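Local coordinates for putative uncharacterized protein (Emericella nidulans, PDB 3PGB) that probably oxidises primary amines as a copper amine oxidase, a homodimer-forming enzyme whose subunits each carry one copper ion and one topaquinone, at residues A[240-245]-A[304-309]; A[253-258]-A[508-513]; A[278-283]-A[512-517]. All blocks are in the same frame, centred on the assembly; numbering follows the deposited sequence.

In the fold
All three contacts lie along the antiparallel sheet formed by strands 219-223, 235-242, 255-263, 273-279 and 282-284. Contact 1 joins the end of strand 235-242 to residues 304-309, in the loop after helix 287-294, whereas contacts 2 and 3 tie the next strands to residues 508-517 of the enzyme domain. Contacts 1 and 2 have centres about 9 Å apart and meet through a probable hydrogen bond from Asn242 N to Leu254 O, 2.9 Å long. Contacts 2 and 3, about 11 Å apart between centres, share Tyr512, Tyr513 and one water. Contact 2 comes nearest the copper, about 6 Å from the Ile508 side chain; contacts 1 and 3 lie away from the annotated sites.

Contact 1 (A[240-245]-A[304-309]); sequences FWNMAD and PNVDGA
Asn242, the last residue of strand 235-242, gives its side-chain amide to the backbone of Asn305, and this is the tight end of the contact. It joins the second strand of a five-stranded antiparallel sheet to the loop after helix 287-294, away from the copper and calcium sites. The ND2 of Asn242 lies 2.8 Å from Asn305 O, with an N-H...O angle of 165°. The acceptor sits almost in the plane of the Asn242 amide, but the donor stands 44° out of the carbonyl plane of Asn305, so the bond is straight at the nitrogen and tilted at the oxygen. Carbon closes round the same buried nitrogen: Pro304 CB is 3.8 Å from Asn242 ND2, and Val306 CG1 approaches it at a similar distance. The Asn305 side chain turns elsewhere, its ND2 bonding to Pro255 O and Ser526 O.

Further along, where residues 243-245 have left the strand, the contact opens toward solvent and rests on Asp307. Its CG is anti to the backbone N (chi1 -158°), a setting that carries the carboxylate across to the other segment. There OD2 of Asp307 accepts the backbone N-H of Asp245 at 3.1 Å, nearly straight, from the anti side and tilted out of the carboxylate plane. His312 NE2 also bonds to this oxygen, while Ser250 OG is hydrogen-bonded to OD1. Asp245, an exposed residue, brings its own OD2 to 3.4 Å from Asp307 OD2, two acceptors whose side chains cross obliquely.

The chemistry thus differs from end to end: a neutral amide-carbonyl bond fastens the buried part, whereas a carboxylate with several partners holds the outer part. The nearby His312 and the backbone N-H probably offset some of the repulsion between the two aspartates.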
loop_
_atom_site.group_PDB
_atom_site.type_symbol
_atom_site.label_atom_id
_atom_site.label_comp_id
_atom_site.label_asym_id
_atom_site.label_seq_id
_atom_site.Cartn_x
_atom_site.Cartn_y
_atom_site.Cartn_z
ATOM N N PHE A 240 2.813 28.615 26.281
ATOM C CA PHE A 240 2.575 29.768 25.426
ATOM C C PHE A 240 2.828 29.381 23.962
ATOM O O PHE A 240 3.760 28.638 23.668
ATOM C CB PHE A 240 3.459 30.948 25.837
ATOM C CG PHE A 240 3.016 31.619 27.111
ATOM C CD1 PHE A 240 2.259 32.783 27.069
ATOM C CD2 PHE A 240 3.348 31.080 28.349
ATOM C CE1 PHE A 240 1.846 33.405 28.235
ATOM C CE2 PHE A 240 2.933 31.692 29.522
ATOM C CZ PHE A 240 2.187 32.861 29.466
ATOM N N TRP A 241 1.972 29.862 23.059
ATOM C CA TRP A 241 2.187 29.725 21.617
ATOM C C TRP A 241 2.172 31.098 20.962
ATOM O O TRP A 241 1.515 32.011 21.459
ATOM C CB TRP A 241 1.088 28.882 20.972
ATOM C CG TRP A 241 0.884 27.538 21.571
ATOM C CD1 TRP A 241 0.316 27.256 22.778
ATOM C CD2 TRP A 241 1.215 26.281 20.977
ATOM N NE1 TRP A 241 0.283 25.896 22.979
ATOM C CE2 TRP A 241 0.826 25.275 21.886
ATOM C CE3 TRP A 241 1.806 25.905 19.766
ATOM C CZ2 TRP A 241 1.011 23.918 21.618
ATOM C CZ3 TRP A 241 1.990 24.559 19.501
ATOM C CH2 TRP A 241 1.597 23.583 20.424
ATOM N N ASN A 242 2.885 31.236 19.849
ATOM C CA ASN A 242 2.748 32.418 18.988
ATOM C C ASN A 242 1.502 32.299 18.116
ATOM O O ASN A 242 1.128 31.208 17.703
ATOM C CB ASN A 242 3.987 32.621 18.095
ATOM C CG ASN A 242 4.777 33.876 18.450
ATOM O OD1 ASN A 242 4.225 34.846 18.978
ATOM N ND2 ASN A 242 6.074 33.865 18.141
ATOM N N MET A 243 0.869 33.430 17.841
ATOM C CA MET A 243 -0.321 33.455 17.007
ATOM C C MET A 243 0.064 33.514 15.533
ATOM O O MET A 243 1.089 34.101 15.168
ATOM C CB MET A 243 -1.227 34.636 17.388
ATOM C CG MET A 243 -2.034 34.389 18.662
ATOM S SD MET A 243 -3.241 35.668 19.065
ATOM C CE MET A 243 -4.439 35.456 17.738
ATOM N N ALA A 244 -0.759 32.889 14.697
ATOM C CA ALA A 244 -0.561 32.905 13.251
ATOM C C ALA A 244 -1.049 34.225 12.697
ATOM O O ALA A 244 -1.858 34.907 13.329
ATOM C CB ALA A 244 -1.314 31.755 12.591
ATOM N N ASP A 245 -0.562 34.578 11.511
ATOM C CA ASP A 245 -1.028 35.775 10.811
ATOM C C ASP A 245 -2.501 35.607 10.442
ATOM O O ASP A 245 -3.021 34.486 10.407
ATOM C CB ASP A 245 -0.194 36.030 9.549
ATOM C CG ASP A 245 1.294 36.244 9.848
ATOM O OD1 ASP A 245 1.629 36.719 10.956
ATOM O OD2 ASP A 245 2.126 35.937 8.960
ATOM N N PRO A 304 11.809 32.571 19.750
ATOM C CA PRO A 304 10.479 32.113 19.377
ATOM C C PRO A 304 10.419 31.504 17.981
ATOM O O PRO A 304 11.320 31.708 17.164
ATOM C CB PRO A 304 9.669 33.402 19.363
ATOM C CG PRO A 304 10.636 34.423 18.964
ATOM C CD PRO A 304 11.934 34.029 19.603
ATOM N N ASN A 305 9.346 30.765 17.727
ATOM C CA ASN A 305 8.944 30.431 16.376
ATOM C C ASN A 305 7.953 31.496 15.936
ATOM O O ASN A 305 6.924 31.669 16.573
ATOM C CB ASN A 305 8.288 29.050 16.334
ATOM C CG ASN A 305 9.257 27.932 16.670
ATOM O OD1 ASN A 305 10.149 27.611 15.882
ATOM N ND2 ASN A 305 9.079 27.324 17.835
ATOM N N VAL A 306 8.265 32.219 14.866
ATOM C CA VAL A 306 7.353 33.231 14.339
ATOM C C VAL A 306 6.818 32.812 12.971
ATOM O O VAL A 306 7.534 32.213 12.161
ATOM C CB VAL A 306 8.018 34.623 14.262
ATOM C CG1 VAL A 306 8.740 34.928 15.564
ATOM C CG2 VAL A 306 8.973 34.708 13.092
ATOM N N ASP A 307 5.550 33.130 12.730
ATOM C CA ASP A 307 4.876 32.740 11.502
ATOM C C ASP A 307 5.512 33.387 10.277
ATOM O O ASP A 307 6.043 34.495 10.343
ATOM C CB ASP A 307 3.379 33.094 11.564
ATOM C CG ASP A 307 2.536 32.260 10.599
ATOM O OD1 ASP A 307 2.885 31.086 10.365
ATOM O OD2 ASP A 307 1.512 32.766 10.085
ATOM N N GLY A 308 5.445 32.667 9.163
ATOM C CA GLY A 308 6.011 33.110 7.895
ATOM C C GLY A 308 5.647 32.124 6.806
ATOM O O GLY A 308 5.036 31.083 7.081
ATOM N N ALA A 309 6.019 32.442 5.570
ATOM C CA ALA A 309 5.687 31.606 4.402
ATOM C C ALA A 309 5.963 30.113 4.627
ATOM O O ALA A 309 5.202 29.260 4.161
ATOM C CB ALA A 309 6.444 32.098 3.168
#

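Contact 2 (A[253-258]-A[508-513]); sequences LLPLGL and IQSAYY
Apolar packing begins where Leu253 CD2 meets Ile508 CG1 at 3.5 Å, the two side chains crossing at about a right angle. The ring of Pro255 continues it, laying CG 3.6 Å from Ala511 C and CD against the CB and OG of Ser510, whose hydroxyl is bonded to Ser528 O.

A CH-pi contact follows at Tyr512. Its chi1 of -162° turns one ring face to the Leu256-Gly257 backbone, and Gly257 CA, with no side chain in the way, stands over it, 3.9 Å from the centroid. Leu256 O lies over the same face, 3.2 Å from Tyr512 CE1, while Pro255 O is at the ring edge.

Polar links run through water. One molecule donates to Leu256 O and to Tyr512 OH, at 2.7 Å from the latter, and the tyrosine hydroxyl is bonded to Lys303 O. The adjoining Thr252 bonds directly, through OG1 to Ile508 O and through its backbone to Ser510.

Ile508 packs close to the copper ligands His532 and His698. Between the two segments the joint is therefore chiefly one of shape: carbon surfaces, a ring face and carbonyl oxygens make the direct contact, while water and Lys303 satisfy the buried tyrosine hydroxyl.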
loop_
_atom_site.group_PDB
_atom_site.type_symbol
_atom_site.label_atom_id
_atom_site.label_comp_id
_atom_site.label_asym_id
_atom_site.label_seq_id
_atom_site.Cartn_x
_atom_site.Cartn_y
_atom_site.Cartn_z
ATOM N N LEU A 253 2.292 25.103 14.619
ATOM C CA LEU A 253 3.725 25.167 14.290
ATOM C C LEU A 253 4.506 26.242 15.058
ATOM O O LEU A 253 5.670 26.472 14.749
ATOM C CB LEU A 253 3.921 25.433 12.794
ATOM C CG LEU A 253 3.364 24.400 11.815
ATOM C CD1 LEU A 253 3.757 24.781 10.395
ATOM C CD2 LEU A 253 3.839 22.993 12.161
ATOM N N LEU A 254 3.889 26.883 16.052
ATOM C CA LEU A 254 4.490 28.044 16.717
ATOM C C LEU A 254 4.597 27.939 18.254
ATOM O O LEU A 254 4.257 28.884 18.961
ATOM C CB LEU A 254 3.687 29.302 16.346
ATOM C CG LEU A 254 3.460 29.547 14.852
ATOM C CD1 LEU A 254 2.575 30.767 14.642
ATOM C CD2 LEU A 254 4.796 29.692 14.100
ATOM N N PRO A 255 5.094 26.804 18.779
ATOM C CA PRO A 255 5.290 26.706 20.230
ATOM C C PRO A 255 6.378 27.662 20.722
ATOM O O PRO A 255 7.269 28.020 19.947
ATOM C CB PRO A 255 5.731 25.255 20.425
ATOM C CG PRO A 255 6.354 24.868 19.128
ATOM C CD PRO A 255 5.593 25.609 18.074
ATOM N N LEU A 256 6.304 28.076 21.988
ATOM C CA LEU A 256 7.255 29.067 22.530
ATOM C C LEU A 256 8.130 28.566 23.685
ATOM O O LEU A 256 9.186 29.141 23.946
ATOM C CB LEU A 256 6.525 30.346 22.936
ATOM C CG LEU A 256 5.847 31.134 21.811
ATOM C CD1 LEU A 256 5.302 32.449 22.362
ATOM C CD2 LEU A 256 6.807 31.392 20.648
ATOM N N GLY A 257 7.690 27.522 24.387
ATOM C CA GLY A 257 8.576 26.746 25.260
ATOM C C GLY A 257 8.586 27.106 26.731
ATOM O O GLY A 257 9.528 26.755 27.445
ATOM N N LEU A 258 7.551 27.803 27.189
ATOM C CA LEU A 258 7.405 28.142 28.594
ATOM C C LEU A 258 6.157 27.436 29.096
ATOM O O LEU A 258 5.073 27.618 28.541
ATOM C CB LEU A 258 7.288 29.657 28.760
ATOM C CG LEU A 258 7.148 30.215 30.179
ATOM C CD1 LEU A 258 8.285 29.749 31.085
ATOM C CD2 LEU A 258 7.090 31.729 30.126
ATOM N N ILE A 508 0.962 19.664 11.612
ATOM C CA ILE A 508 1.402 18.856 12.726
ATOM C C ILE A 508 1.249 19.678 14.005
ATOM O O ILE A 508 1.269 20.909 13.963
ATOM C CB ILE A 508 2.862 18.356 12.546
ATOM C CG1 ILE A 508 3.874 19.503 12.645
ATOM C CG2 ILE A 508 3.006 17.620 11.220
ATOM C CD1 ILE A 508 5.339 19.038 12.626
ATOM N N GLN A 509 1.068 19.003 15.135
ATOM C CA GLN A 509 1.157 19.679 16.415
ATOM C C GLN A 509 2.606 19.628 16.845
ATOM O O GLN A 509 3.127 18.576 17.230
ATOM C CB GLN A 509 0.249 19.073 17.475
ATOM C CG GLN A 509 0.171 19.963 18.696
ATOM C CD GLN A 509 -0.840 19.492 19.692
ATOM O OE1 GLN A 509 -0.484 18.931 20.726
ATOM N NE2 GLN A 509 -2.112 19.707 19.393
ATOM N N SER A 510 3.236 20.795 16.780
ATOM C CA SER A 510 4.677 20.943 16.895
ATOM C C SER A 510 5.140 20.834 18.341
ATOM O O SER A 510 4.328 20.686 19.250
ATOM C CB SER A 510 5.056 22.306 16.318
ATOM O OG SER A 510 6.446 22.502 16.286
ATOM N N ALA A 511 6.452 20.887 18.539
ATOM C CA ALA A 511 7.051 20.926 19.870
ATOM C C ALA A 511 8.220 21.898 19.854
ATOM O O ALA A 511 8.897 22.033 18.835
ATOM C CB ALA A 511 7.520 19.540 20.283
ATOM N N TYR A 512 8.448 22.583 20.972
ATOM C CA TYR A 512 9.578 23.507 21.086
ATOM C C TYR A 512 10.877 22.716 21.037
ATOM O O TYR A 512 10.964 21.620 21.593
ATOM C CB TYR A 512 9.494 24.329 22.379
ATOM C CG TYR A 512 10.362 25.571 22.371
ATOM C CD1 TYR A 512 10.069 26.646 21.530
ATOM C CD2 TYR A 512 11.466 25.676 23.205
ATOM C CE1 TYR A 512 10.860 27.790 21.519
ATOM C CE2 TYR A 512 12.266 26.809 23.200
ATOM C CZ TYR A 512 11.953 27.863 22.360
ATOM O OH TYR A 512 12.745 28.979 22.363
ATOM N N TYR A 513 11.881 23.270 20.367
ATOM C CA TYR A 513 13.112 22.526 20.065
ATOM C C TYR A 513 13.932 22.212 21.304
ATOM O O TYR A 513 14.572 21.162 21.374
ATOM C CB TYR A 513 13.983 23.293 19.069
ATOM C CG TYR A 513 14.914 24.317 19.690
ATOM C CD1 TYR A 513 16.269 24.043 19.850
ATOM C CD2 TYR A 513 14.438 25.557 20.118
ATOM C CE1 TYR A 513 17.131 24.977 20.421
ATOM C CE2 TYR A 513 15.291 26.502 20.686
ATOM C CZ TYR A 513 16.634 26.205 20.835
ATOM O OH TYR A 513 17.480 27.130 21.394
HETATM O O HOH W 1 11.295 30.508 24.096
#

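Contact 3 (A[278-283]-A[512-517]); sequences MYNDIF and YYANNQ
Asn515 and Asn280 meet where two beta turns face each other: a type I' turn from Tyr279 to Ile282, which closes the hairpin of strands 273-279 and 282-284, and a type II turn from Tyr513 to Asn516 in the enzyme domain. Backbone bonds in both directions between Tyr279 and Ile282 define the hairpin end, and Asn516 N to Tyr513 O, 3.1 Å, closes the second turn.

Asn515 buries the most surface here. Its ND2 reaches across to Asn280 OD1, 2.9 Å away with an N-H...O angle of 164°, and it meets a lone pair in the carbonyl plane. Although the side chains cross at about a right angle, their amide planes are only 20° apart, so the donor and acceptor groups are nearly coplanar. A chi1 of -160° at Asn280 turns OD1 toward Asn515 of the facing turn. The backbone oxygen of Asn515 is held separately by Asn392 ND2.

Asp281 adds a smaller share, its CB lying 3.5 Å from Asn515 ND2. Its carboxylate is engaged outside this pair, with OD2 bonded to Ser564 OG of the second subunit, so the hairpin tip touches both the enzyme domain and the dimer partner. Deeper in, Tyr279 OH, also bonded to Leu302 N, lies 2.8 Å from the water that reaches Tyr512 OH, itself bonded to Lys303 O.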
loop_
_atom_site.group_PDB
_atom_site.type_symbol
_atom_site.label_atom_id
_atom_site.label_comp_id
_atom_site.label_asym_id
_atom_site.label_seq_id
_atom_site.Cartn_x
_atom_site.Cartn_y
_atom_site.Cartn_z
ATOM N N MET A 278 8.149 25.540 33.770
ATOM C CA MET A 278 9.342 24.923 33.156
ATOM C C MET A 278 9.813 25.736 31.959
ATOM O O MET A 278 9.005 26.281 31.216
ATOM C CB MET A 278 9.088 23.474 32.736
ATOM C CG MET A 278 10.365 22.680 32.400
ATOM S SD MET A 278 11.046 22.926 30.728
ATOM C CE MET A 278 9.932 21.905 29.767
ATOM N N TYR A 279 11.129 25.821 31.802
ATOM C CA TYR A 279 11.748 26.491 30.667
ATOM C C TYR A 279 13.171 25.964 30.488
ATOM O O TYR A 279 13.935 25.873 31.453
ATOM C CB TYR A 279 11.776 28.010 30.877
ATOM C CG TYR A 279 12.143 28.785 29.628
ATOM C CD1 TYR A 279 11.185 29.085 28.668
ATOM C CD2 TYR A 279 13.451 29.210 29.401
ATOM C CE1 TYR A 279 11.516 29.792 27.515
ATOM C CE2 TYR A 279 13.791 29.921 28.244
ATOM C CZ TYR A 279 12.815 30.206 27.310
ATOM O OH TYR A 279 13.134 30.899 26.165
ATOM N N ASN A 280 13.520 25.605 29.257
ATOM C CA ASN A 280 14.852 25.101 28.956
ATOM C C ASN A 280 15.258 23.979 29.917
ATOM O O ASN A 280 16.376 23.963 30.423
ATOM C CB ASN A 280 15.860 26.260 29.004
ATOM C CG ASN A 280 17.150 25.957 28.252
ATOM O OD1 ASN A 280 17.240 24.978 27.502
ATOM N ND2 ASN A 280 18.153 26.803 28.448
ATOM N N ASP A 281 14.328 23.062 30.179
ATOM C CA ASP A 281 14.576 21.864 30.995
ATOM C C ASP A 281 14.910 22.156 32.463
ATOM O O ASP A 281 15.499 21.320 33.148
ATOM C CB ASP A 281 15.684 21.010 30.358
ATOM C CG ASP A 281 15.628 19.551 30.781
ATOM O OD1 ASP A 281 16.702 18.931 30.900
ATOM O OD2 ASP A 281 14.519 19.021 30.998
ATOM N N ILE A 282 14.514 23.334 32.941
ATOM C CA ILE A 282 14.686 23.721 34.337
ATOM C C ILE A 282 13.318 23.973 34.950
ATOM O O ILE A 282 12.509 24.711 34.391
ATOM C CB ILE A 282 15.529 24.995 34.461
ATOM C CG1 ILE A 282 16.948 24.741 33.939
ATOM C CG2 ILE A 282 15.564 25.474 35.912
ATOM C CD1 ILE A 282 17.819 25.985 33.901
ATOM N N PHE A 283 13.069 23.354 36.099
ATOM C CA PHE A 283 11.801 23.493 36.812
ATOM C C PHE A 283 11.892 24.543 37.923
ATOM O O PHE A 283 12.890 24.606 38.645
ATOM C CB PHE A 283 11.405 22.146 37.411
ATOM C CG PHE A 283 10.032 22.131 38.021
ATOM C CD1 PHE A 283 8.900 22.136 37.215
ATOM C CD2 PHE A 283 9.867 22.101 39.401
ATOM C CE1 PHE A 283 7.627 22.120 37.774
ATOM C CE2 PHE A 283 8.591 22.081 39.970
ATOM C CZ PHE A 283 7.474 22.091 39.153
ATOM N N TYR A 512 8.448 22.583 20.972
ATOM C CA TYR A 512 9.578 23.507 21.086
ATOM C C TYR A 512 10.877 22.716 21.037
ATOM O O TYR A 512 10.964 21.620 21.593
ATOM C CB TYR A 512 9.494 24.329 22.379
ATOM C CG TYR A 512 10.362 25.571 22.371
ATOM C CD1 TYR A 512 10.069 26.646 21.530
ATOM C CD2 TYR A 512 11.466 25.676 23.205
ATOM C CE1 TYR A 512 10.860 27.790 21.519
ATOM C CE2 TYR A 512 12.266 26.809 23.200
ATOM C CZ TYR A 512 11.953 27.863 22.360
ATOM O OH TYR A 512 12.745 28.979 22.363
ATOM N N TYR A 513 11.881 23.270 20.367
ATOM C CA TYR A 513 13.112 22.526 20.065
ATOM C C TYR A 513 13.932 22.212 21.304
ATOM O O TYR A 513 14.572 21.162 21.374
ATOM C CB TYR A 513 13.983 23.293 19.069
ATOM C CG TYR A 513 14.914 24.317 19.690
ATOM C CD1 TYR A 513 16.269 24.043 19.850
ATOM C CD2 TYR A 513 14.438 25.557 20.118
ATOM C CE1 TYR A 513 17.131 24.977 20.421
ATOM C CE2 TYR A 513 15.291 26.502 20.686
ATOM C CZ TYR A 513 16.634 26.205 20.835
ATOM O OH TYR A 513 17.480 27.130 21.394
ATOM N N ALA A 514 13.900 23.123 22.277
ATOM C CA ALA A 514 14.858 23.125 23.374
ATOM C C ALA A 514 14.868 21.803 24.128
ATOM O O ALA A 514 13.867 21.409 24.712
ATOM C CB ALA A 514 14.576 24.286 24.329
ATOM N N ASN A 515 16.005 21.114 24.073
ATOM C CA ASN A 515 16.240 19.906 24.859
ATOM C C ASN A 515 15.329 18.730 24.496
ATOM O O ASN A 515 15.153 17.812 25.302
ATOM C CB ASN A 515 16.103 20.212 26.352
ATOM C CG ASN A 515 16.717 21.539 26.728
ATOM O OD1 ASN A 515 17.932 21.724 26.623
ATOM N ND2 ASN A 515 15.878 22.481 27.148
ATOM N N ASN A 516 14.770 18.741 23.285
ATOM C CA ASN A 516 13.850 17.684 22.856
ATOM C C ASN A 516 14.508 16.684 21.888
ATOM O O ASN A 516 13.832 16.078 21.061
ATOM C CB ASN A 516 12.616 18.320 22.214
ATOM C CG ASN A 516 11.386 17.441 22.303
ATOM O OD1 ASN A 516 11.086 16.887 23.356
ATOM N ND2 ASN A 516 10.655 17.325 21.197
ATOM N N GLN A 517 15.821 16.501 22.023
ATOM C CA GLN A 517 16.610 15.699 21.090
ATOM C C GLN A 517 16.173 14.244 21.000
ATOM O O GLN A 517 16.327 13.623 19.950
ATOM C CB GLN A 517 18.092 15.710 21.482
ATOM C CG GLN A 517 18.797 17.042 21.280
ATOM C CD GLN A 517 18.760 17.922 22.517
ATOM O OE1 GLN A 517 17.901 17.754 23.385
ATOM N NE2 GLN A 517 19.706 18.857 22.608
HETATM O O HOH W 1 11.295 30.508 24.096
#